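Aminotransferase class-III (Ochrobactrum anthropi, PDB 5GHG) probably transfers amino groups between amines and keto compounds as an omega-transaminase, and holds the cofactor in its pyridoxamine 5'-phosphate form here. Local coordinates at residues B[196-208]-B[237-251]. The protein carries 1 engineered substitution. Residues are numbered along the deposited sequence; the frame is centred on the assembly and turned at random.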
ATOM      1  N   GLU B 196     -12.453  32.424  18.302  1.00  7.05           N
ATOM      2  CA  GLU B 196     -11.783  31.571  17.333  1.00  8.07           C
ATOM      3  C   GLU B 196     -10.276  31.860  17.282  1.00  6.83           C
ATOM      4  O   GLU B 196      -9.452  30.936  17.300  1.00  4.78           O
ATOM      5  CB  GLU B 196     -12.419  31.753  15.945  1.00 10.23           C
ATOM      6  CG  GLU B 196     -11.843  30.918  14.835  1.00 16.79           C
ATOM      7  CD  GLU B 196     -12.535  31.195  13.501  1.00 22.06           C
ATOM      8  OE1 GLU B 196     -11.892  31.061  12.434  1.00 16.98           O
ATOM      9  OE2 GLU B 196     -13.729  31.561  13.513  1.00 31.22           O
ATOM     10  N   GLU B 197      -9.893  33.137  17.222  1.00  6.07           N
ATOM     11  CA  GLU B 197      -8.482  33.456  17.157  1.00  8.69           C
ATOM     12  C   GLU B 197      -7.763  33.176  18.482  1.00  6.13           C
ATOM     13  O   GLU B 197      -6.581  32.822  18.478  1.00  6.52           O
ATOM     14  CB  GLU B 197      -8.263  34.905  16.716  1.00 10.61           C
ATOM     15  CG  GLU B 197      -8.628  35.145  15.254  1.00 20.49           C
ATOM     16  CD  GLU B 197      -8.158  36.507  14.725  1.00 24.98           C
ATOM     17  OE1 GLU B 197      -8.553  36.873  13.586  1.00 29.65           O
ATOM     18  OE2 GLU B 197      -7.389  37.186  15.435  1.00 28.32           O
ATOM     19  N   GLN B 198      -8.444  33.339  19.608  1.00  5.49           N
ATOM     20  CA  GLN B 198      -7.840  32.977  20.880  1.00  6.43           C
ATOM     21  C   GLN B 198      -7.592  31.473  20.935  1.00  7.00           C
ATOM     22  O   GLN B 198      -6.565  31.020  21.440  1.00  4.99           O
ATOM     23  CB  GLN B 198      -8.728  33.426  22.046  1.00  7.93           C
ATOM     24  CG  GLN B 198      -8.211  33.054  23.432  1.00  7.08           C
ATOM     25  CD  GLN B 198      -6.817  33.572  23.734  1.00 17.23           C
ATOM     26  OE1 GLN B 198      -5.968  32.859  24.318  1.00 21.68           O
ATOM     27  NE2 GLN B 198      -6.558  34.797  23.346  1.00 12.30           N
ATOM     28  N   PHE B 199      -8.535  30.694  20.407  1.00  4.93           N
ATOM     29  CA  PHE B 199      -8.369  29.247  20.347  1.00  5.38           C
ATOM     30  C   PHE B 199      -7.144  28.877  19.496  1.00  3.82           C
ATOM     31  O   PHE B 199      -6.384  27.984  19.851  1.00  4.38           O
ATOM     32  CB  PHE B 199      -9.660  28.642  19.782  1.00  4.90           C
ATOM     33  CG  PHE B 199      -9.596  27.183  19.500  1.00  5.31           C
ATOM     34  CD1 PHE B 199      -9.341  26.267  20.521  1.00  5.75           C
ATOM     35  CD2 PHE B 199      -9.841  26.705  18.217  1.00  4.98           C
ATOM     36  CE1 PHE B 199      -9.316  24.912  20.251  1.00  5.79           C
ATOM     37  CE2 PHE B 199      -9.813  25.342  17.958  1.00  4.78           C
ATOM     38  CZ  PHE B 199      -9.556  24.459  18.962  1.00  5.51           C
ATOM     39  N   ALA B 200      -6.936  29.587  18.393  1.00  2.96           N
ATOM     40  CA  ALA B 200      -5.756  29.353  17.572  1.00  4.21           C
ATOM     41  C   ALA B 200      -4.482  29.682  18.336  1.00  5.52           C
ATOM     42  O   ALA B 200      -3.487  28.939  18.277  1.00  4.43           O
ATOM     43  CB  ALA B 200      -5.841  30.166  16.293  1.00  4.42           C
ATOM     44  N   THR B 201      -4.485  30.796  19.054  1.00  4.06           N
ATOM     45  CA  THR B 201      -3.353  31.129  19.906  1.00  5.47           C
ATOM     46  C   THR B 201      -3.102  30.033  20.930  1.00  5.34           C
ATOM     47  O   THR B 201      -1.953  29.620  21.147  1.00  4.67           O
ATOM     48  CB  THR B 201      -3.593  32.486  20.581  1.00  5.72           C
ATOM     49  OG1 THR B 201      -3.520  33.513  19.600  1.00  6.91           O
ATOM     50  CG2 THR B 201      -2.558  32.753  21.682  1.00  9.67           C
ATOM     51  N   ARG B 202      -4.162  29.535  21.575  1.00  5.42           N
ATOM     52  CA  ARG B 202      -3.972  28.491  22.570  1.00  5.27           C
ATOM     53  C   ARG B 202      -3.400  27.212  21.935  1.00  6.13           C
ATOM     54  O   ARG B 202      -2.567  26.535  22.547  1.00  5.04           O
ATOM     55  CB  ARG B 202      -5.280  28.173  23.302  1.00  6.28           C
ATOM     56  CG  ARG B 202      -5.155  26.968  24.220  1.00  6.29           C
ATOM     57  CD  ARG B 202      -6.282  26.856  25.246  1.00  7.78           C
ATOM     58  NE  ARG B 202      -7.592  26.601  24.638  1.00  8.66           N
ATOM     59  CZ  ARG B 202      -8.086  25.400  24.381  1.00 11.16           C
ATOM     60  NH1 ARG B 202      -9.310  25.276  23.859  1.00 10.34           N
ATOM     61  NH2 ARG B 202      -7.364  24.318  24.636  1.00  8.86           N
ATOM     62  N   LEU B 203      -3.848  26.860  20.730  1.00  5.29           N
ATOM     63  CA  LEU B 203      -3.327  25.658  20.085  1.00  4.80           C
ATOM     64  C   LEU B 203      -1.838  25.795  19.765  1.00  5.82           C
ATOM     65  O   LEU B 203      -1.068  24.844  19.939  1.00  4.21           O
ATOM     66  CB  LEU B 203      -4.105  25.350  18.794  1.00  4.91           C
ATOM     67  CG  LEU B 203      -5.539  24.854  18.949  1.00  5.57           C
ATOM     68  CD1 LEU B 203      -6.323  25.079  17.670  1.00  6.57           C
ATOM     69  CD2 LEU B 203      -5.550  23.400  19.327  1.00  7.50           C
ATOM     70  N   ALA B 204      -1.418  26.959  19.280  1.00  5.35           N
ATOM     71  CA  ALA B 204       0.003  27.170  19.012  1.00  7.30           C
ATOM     72  C   ALA B 204       0.824  27.143  20.307  1.00  7.25           C
ATOM     73  O   ALA B 204       1.954  26.644  20.313  1.00  6.57           O
ATOM     74  CB  ALA B 204       0.230  28.482  18.265  1.00  5.48           C
ATOM     75  N   ASP B 205       0.271  27.679  21.394  1.00  6.59           N
ATOM     76  CA  ASP B 205       0.955  27.640  22.691  1.00  7.78           C
ATOM     77  C   ASP B 205       1.087  26.213  23.205  1.00  6.53           C
ATOM     78  O   ASP B 205       2.128  25.835  23.747  1.00  5.82           O
ATOM     79  CB  ASP B 205       0.204  28.474  23.721  1.00  8.11           C
ATOM     80  CG  ASP B 205       0.331  29.969  23.482  1.00 19.65           C
ATOM     81  OD1 ASP B 205       1.163  30.382  22.650  1.00 22.52           O
ATOM     82  OD2 ASP B 205      -0.430  30.728  24.130  1.00 29.28           O
ATOM     83  N   GLU B 206       0.032  25.415  23.078  1.00  5.60           N
ATOM     84  CA  GLU B 206       0.104  24.028  23.493  1.00  6.30           C
ATOM     85  C   GLU B 206       1.096  23.245  22.633  1.00  5.41           C
ATOM     86  O   GLU B 206       1.797  22.368  23.136  1.00  5.68           O
ATOM     87  CB  GLU B 206      -1.292  23.391  23.449  1.00  8.52           C
ATOM     88  CG  GLU B 206      -2.206  23.978  24.533  1.00  9.42           C
ATOM     89  CD  GLU B 206      -3.648  23.496  24.425  1.00 13.40           C
ATOM     90  OE1 GLU B 206      -4.454  23.851  25.320  1.00 12.42           O
ATOM     91  OE2 GLU B 206      -3.973  22.784  23.439  1.00 12.60           O
ATOM     92  N   LEU B 207       1.157  23.557  21.337  1.00  4.90           N
ATOM     93  CA  LEU B 207       2.179  22.958  20.484  1.00  4.28           C
ATOM     94  C   LEU B 207       3.586  23.320  20.977  1.00  5.79           C
ATOM     95  O   LEU B 207       4.457  22.458  21.098  1.00  4.95           O
ATOM     96  CB  LEU B 207       1.986  23.411  19.038  1.00  3.75           C
ATOM     97  CG  LEU B 207       3.087  23.039  18.042  1.00  3.91           C
ATOM     98  CD1 LEU B 207       3.278  21.515  17.953  1.00  4.18           C
ATOM     99  CD2 LEU B 207       2.759  23.609  16.690  1.00  3.13           C
ATOM    100  N   GLU B 208       3.813  24.596  21.271  1.00  5.34           N
ATOM    101  CA  GLU B 208       5.137  25.005  21.743  1.00  7.12           C
ATOM    102  C   GLU B 208       5.464  24.374  23.091  1.00  8.00           C
ATOM    103  O   GLU B 208       6.615  23.972  23.329  1.00  7.83           O
ATOM    104  CB  GLU B 208       5.245  26.522  21.810  1.00  8.15           C
ATOM    105  CG  GLU B 208       6.603  27.025  22.324  1.00 11.11           C
ATOM    106  CD  GLU B 208       6.834  28.497  22.005  1.00 19.08           C
ATOM    107  OE1 GLU B 208       5.843  29.249  21.900  1.00 21.60           O
ATOM    108  OE2 GLU B 208       8.005  28.892  21.855  1.00 21.12           O
ATOM    109  N   PRO B 237      -9.174  27.114  12.816  1.00  6.94           N
ATOM    110  CA  PRO B 237      -9.596  28.496  13.034  1.00  8.48           C
ATOM    111  C   PRO B 237      -8.693  29.461  12.286  1.00  9.86           C
ATOM    112  O   PRO B 237      -7.563  29.138  11.899  1.00  6.55           O
ATOM    113  CB  PRO B 237      -9.487  28.656  14.558  1.00  7.64           C
ATOM    114  CG  PRO B 237      -8.477  27.658  14.966  1.00  6.54           C
ATOM    115  CD  PRO B 237      -8.614  26.508  14.029  1.00  6.18           C
ATOM    116  N   LYS B 238      -9.208  30.658  12.035  1.00  8.59           N
ATOM    117  CA  LYS B 238      -8.376  31.645  11.386  1.00  9.20           C
ATOM    118  C   LYS B 238      -7.168  31.966  12.268  1.00  7.89           C
ATOM    119  O   LYS B 238      -7.272  32.005  13.506  1.00  5.99           O
ATOM    120  CB  LYS B 238      -9.174  32.915  11.058  1.00 18.17           C
ATOM    121  CG  LYS B 238      -9.986  33.488  12.181  1.00 25.29           C
ATOM    122  CD  LYS B 238     -10.672  34.784  11.709  1.00 33.76           C
ATOM    123  CE  LYS B 238     -11.372  35.541  12.855  1.00 36.37           C
ATOM    124  NZ  LYS B 238     -12.577  34.819  13.351  1.00 39.03           N
ATOM    125  N   THR B 239      -6.018  32.153  11.617  1.00  6.21           N
ATOM    126  CA  THR B 239      -4.705  32.423  12.181  1.00  6.82           C
ATOM    127  C   THR B 239      -4.002  31.166  12.679  1.00  5.10           C
ATOM    128  O   THR B 239      -2.824  31.237  13.045  1.00  3.35           O
ATOM    129  CB  THR B 239      -4.711  33.474  13.325  1.00  7.47           C
ATOM    130  OG1 THR B 239      -5.279  32.925  14.521  1.00  4.91           O
ATOM    131  CG2 THR B 239      -5.479  34.730  12.896  1.00 10.57           C
ATOM    132  N   TYR B 240      -4.668  30.009  12.682  1.00  3.87           N
ATOM    133  CA  TYR B 240      -4.033  28.790  13.177  1.00  3.96           C
ATOM    134  C   TYR B 240      -2.737  28.486  12.431  1.00  2.83           C
ATOM    135  O   TYR B 240      -1.673  28.305  13.044  1.00  3.85           O
ATOM    136  CB  TYR B 240      -4.994  27.608  13.037  1.00  3.70           C
ATOM    137  CG  TYR B 240      -4.372  26.261  13.339  1.00  2.77           C
ATOM    138  CD1 TYR B 240      -4.280  25.797  14.649  1.00  3.03           C
ATOM    139  CD2 TYR B 240      -3.901  25.444  12.314  1.00  3.68           C
ATOM    140  CE1 TYR B 240      -3.760  24.562  14.934  1.00  4.06           C
ATOM    141  CE2 TYR B 240      -3.376  24.174  12.588  1.00  3.81           C
ATOM    142  CZ  TYR B 240      -3.302  23.742  13.894  1.00  4.34           C
ATOM    143  OH  TYR B 240      -2.775  22.506  14.218  1.00  3.06           O
ATOM    144  N   TRP B 241      -2.804  28.391  11.113  1.00  4.13           N
ATOM    145  CA  TRP B 241      -1.630  27.958  10.375  1.00  4.04           C
ATOM    146  C   TRP B 241      -0.496  28.974  10.438  1.00  5.41           C
ATOM    147  O   TRP B 241       0.685  28.598  10.444  1.00  4.50           O
ATOM    148  CB  TRP B 241      -1.995  27.604   8.934  1.00  5.09           C
ATOM    149  CG  TRP B 241      -2.521  26.186   8.835  1.00  4.01           C
ATOM    150  CD1 TRP B 241      -3.784  25.790   8.510  1.00  5.58           C
ATOM    151  CD2 TRP B 241      -1.785  24.987   9.111  1.00  3.54           C
ATOM    152  NE1 TRP B 241      -3.879  24.419   8.549  1.00  3.97           N
ATOM    153  CE2 TRP B 241      -2.664  23.904   8.918  1.00  3.49           C
ATOM    154  CE3 TRP B 241      -0.470  24.728   9.498  1.00  3.80           C
ATOM    155  CZ2 TRP B 241      -2.262  22.567   9.087  1.00  2.97           C
ATOM    156  CZ3 TRP B 241      -0.070  23.383   9.658  1.00  3.33           C
ATOM    157  CH2 TRP B 241      -0.966  22.341   9.466  1.00  4.06           C
ATOM    158  N   GLU B 242      -0.825  30.261  10.514  1.00  6.20           N
ATOM    159  CA  GLU B 242       0.208  31.279  10.686  1.00  5.49           C
ATOM    160  C   GLU B 242       0.909  31.118  12.036  1.00  5.93           C
ATOM    161  O   GLU B 242       2.136  31.104  12.113  1.00  5.21           O
ATOM    162  CB  GLU B 242      -0.398  32.674  10.550  1.00  8.05           C
ATOM    163  CG  GLU B 242       0.549  33.795  10.882  1.00 15.04           C
ATOM    164  CD  GLU B 242      -0.137  35.161  10.941  1.00 25.89           C
ATOM    165  OE1 GLU B 242       0.450  36.094  11.523  1.00 34.20           O
ATOM    166  OE2 GLU B 242      -1.254  35.303  10.401  1.00 22.22           O
ATOM    167  N   LYS B 243       0.129  30.963  13.106  1.00  5.13           N
ATOM    168  CA  LYS B 243       0.711  30.822  14.432  1.00  4.74           C
ATOM    169  C   LYS B 243       1.452  29.510  14.591  1.00  5.27           C
ATOM    170  O   LYS B 243       2.512  29.469  15.224  1.00  5.46           O
ATOM    171  CB  LYS B 243      -0.369  30.990  15.497  1.00  4.53           C
ATOM    172  CG  LYS B 243      -1.052  32.353  15.438  1.00  6.70           C
ATOM    173  CD  LYS B 243      -2.298  32.439  16.324  1.00  5.75           C
ATOM    174  CE  LYS B 243      -2.831  33.891  16.358  1.00  9.41           C
ATOM    175  NZ  LYS B 243      -4.210  33.992  16.911  1.00  9.71           N
ATOM    176  N   VAL B 244       0.929  28.420  14.015  1.00  4.10           N
ATOM    177  CA  VAL B 244       1.638  27.139  14.088  1.00  3.16           C
ATOM    178  C   VAL B 244       2.985  27.241  13.371  1.00  3.23           C
ATOM    179  O   VAL B 244       4.027  26.801  13.898  1.00  3.34           O
ATOM    180  CB  VAL B 244       0.776  25.992  13.528  1.00  2.61           C
ATOM    181  CG1 VAL B 244       1.623  24.715  13.296  1.00  3.18           C
ATOM    182  CG2 VAL B 244      -0.356  25.685  14.492  1.00  5.51           C
ATOM    183  N   GLN B 245       2.992  27.819  12.178  1.00  4.16           N
ATOM    184  CA  GLN B 245       4.231  27.894  11.404  1.00  4.46           C
ATOM    185  C   GLN B 245       5.288  28.751  12.111  1.00  5.68           C
ATOM    186  O   GLN B 245       6.481  28.436  12.051  1.00  6.02           O
ATOM    187  CB  GLN B 245       3.948  28.408   9.993  1.00  5.77           C
ATOM    188  CG  GLN B 245       3.246  27.369   9.119  1.00  6.00           C
ATOM    189  CD  GLN B 245       2.928  27.855   7.735  1.00  6.86           C
ATOM    190  OE1 GLN B 245       3.643  27.538   6.776  1.00  7.91           O
ATOM    191  NE2 GLN B 245       1.854  28.628   7.603  1.00  4.92           N
ATOM    192  N   ALA B 246       4.860  29.795  12.813  1.00  5.71           N
ATOM    193  CA  ALA B 246       5.801  30.595  13.603  1.00  6.26           C
ATOM    194  C   ALA B 246       6.497  29.742  14.662  1.00  7.39           C
ATOM    195  O   ALA B 246       7.712  29.866  14.861  1.00  7.29           O
ATOM    196  CB  ALA B 246       5.077  31.772  14.260  1.00  5.69           C
ATOM    197  N   VAL B 247       5.740  28.885  15.358  1.00  3.15           N
ATOM    198  CA  VAL B 247       6.329  27.971  16.335  1.00  5.57           C
ATOM    199  C   VAL B 247       7.305  27.012  15.669  1.00  6.67           C
ATOM    200  O   VAL B 247       8.444  26.830  16.126  1.00  8.24           O
ATOM    201  CB  VAL B 247       5.227  27.202  17.091  1.00  5.47           C
ATOM    202  CG1 VAL B 247       5.829  26.153  18.002  1.00  4.23           C
ATOM    203  CG2 VAL B 247       4.337  28.165  17.883  1.00  6.20           C
ATOM    204  N   LEU B 248       6.866  26.347  14.598  1.00  4.60           N
ATOM    205  CA  LEU B 248       7.727  25.376  13.939  1.00  5.28           C
ATOM    206  C   LEU B 248       9.031  26.024  13.483  1.00  5.97           C
ATOM    207  O   LEU B 248      10.110  25.446  13.655  1.00  7.53           O
ATOM    208  CB  LEU B 248       7.003  24.739  12.747  1.00  5.37           C
ATOM    209  CG  LEU B 248       5.717  23.981  13.109  1.00  5.03           C
ATOM    210  CD1 LEU B 248       5.080  23.391  11.831  1.00  6.58           C
ATOM    211  CD2 LEU B 248       5.997  22.878  14.119  1.00  4.45           C
ATOM    212  N   LYS B 249       8.947  27.215  12.896  1.00  7.16           N
ATOM    213  CA  LYS B 249      10.136  27.878  12.393  1.00  8.87           C
ATOM    214  C   LYS B 249      11.103  28.208  13.531  1.00 11.10           C
ATOM    215  O   LYS B 249      12.327  28.101  13.370  1.00 12.59           O
ATOM    216  CB  LYS B 249       9.735  29.134  11.621  1.00 12.26           C
ATOM    217  CG  LYS B 249      10.870  29.800  10.875  1.00 17.25           C
ATOM    218  CD  LYS B 249      10.321  30.757   9.824  1.00 27.10           C
ATOM    219  CE  LYS B 249      10.996  32.114   9.899  1.00 35.93           C
ATOM    220  NZ  LYS B 249      12.447  32.027   9.586  1.00 40.52           N
ATOM    221  N   ARG B 250      10.559  28.558  14.698  1.00 11.17           N
ATOM    222  CA  ARG B 250      11.370  28.898  15.862  1.00 11.28           C
ATOM    223  C   ARG B 250      12.259  27.746  16.308  1.00 12.67           C
ATOM    224  O   ARG B 250      13.332  27.972  16.867  1.00  9.17           O
ATOM    225  CB  ARG B 250      10.455  29.340  17.003  1.00 12.33           C
ATOM    226  CG  ARG B 250      11.158  29.701  18.323  1.00 14.06           C
ATOM    227  CD  ARG B 250      10.129  30.244  19.325  1.00 16.00           C
ATOM    228  NE  ARG B 250       9.369  31.341  18.725  1.00 18.82           N
ATOM    229  CZ  ARG B 250       8.067  31.542  18.859  1.00 21.22           C
ATOM    230  NH1 ARG B 250       7.329  30.707  19.581  1.00 16.25           N
ATOM    231  NH2 ARG B 250       7.494  32.573  18.252  1.00 22.75           N
ATOM    232  N   TYR B 251      11.836  26.505  16.075  1.00 11.35           N
ATOM    233  CA  TYR B 251      12.597  25.338  16.514  1.00  8.82           C
ATOM    234  C   TYR B 251      13.144  24.517  15.356  1.00  9.96           C
ATOM    235  O   TYR B 251      13.608  23.396  15.571  1.00 12.38           O
ATOM    236  CB  TYR B 251      11.723  24.479  17.432  1.00  7.42           C
ATOM    237  CG  TYR B 251      11.280  25.220  18.656  1.00  9.94           C
ATOM    238  CD1 TYR B 251      12.160  25.442  19.722  1.00  8.69           C
ATOM    239  CD2 TYR B 251       9.994  25.729  18.748  1.00  8.98           C
ATOM    240  CE1 TYR B 251      11.750  26.134  20.846  1.00 13.70           C
ATOM    241  CE2 TYR B 251       9.562  26.427  19.866  1.00 10.02           C
ATOM    242  CZ  TYR B 251      10.442  26.626  20.915  1.00 14.70           C
ATOM    243  OH  TYR B 251      10.019  27.310  22.027  1.00 12.01           O
TER
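Lys243 reaches across to Thr201 near the N-terminal end of this near-parallel helix pair, whose axes approach to 8.8 Å at a crossing angle of -21°. Its side chain enters, knob-into-hole, among Glu197, Ala200, Thr201 and Ala204. With CG anti to the carbonyl carbon (chi1 -60°) and the chain extended beyond, it runs back toward its own N-terminus, where NZ donates to Thr201 OG1 across the contact (2.8 Å), to Thr239 OG1 of its own segment and, weakly, to the carbonyl oxygen of Glu197. A methionine here would probably leave both threonine hydroxyls without this shared donor and the ammonium's link between the helices lost.

Polar and charged groups flank the contact at both ends. Glu196 OE1 takes the backbone N of Lys238 on its anti lone pair in a nearly straight bond (2.7 Å, 168°), while OE2 forms a long salt bridge to Lys238 NZ. At the contact's far end, Glu208 OE2 accepts from Tyr251 OH at 2.6 Å and, in a salt bridge whose hydrogen bond is weak, meets Arg250 NH1 at the guanidinium edge.

Apolar contacts fill the seam between. Pro237 CG packs against Phe199 CD2, Leu203 CD1 meets Tyr240 CD1 at 3.7 Å, and Leu207 CD2 reaches Val244 CG1. The small Ala200 and Ala204 allow close backbone approach, with CA atoms of Ala200 and Tyr240 4.8 Å apart.

Leu207, Tyr240 and Leu248 rest on Phe222 of strand 219-224, so the pair covers part of the cofactor-domain sheet, and Tyr240 OH bonds Arg147 at strand 143-147.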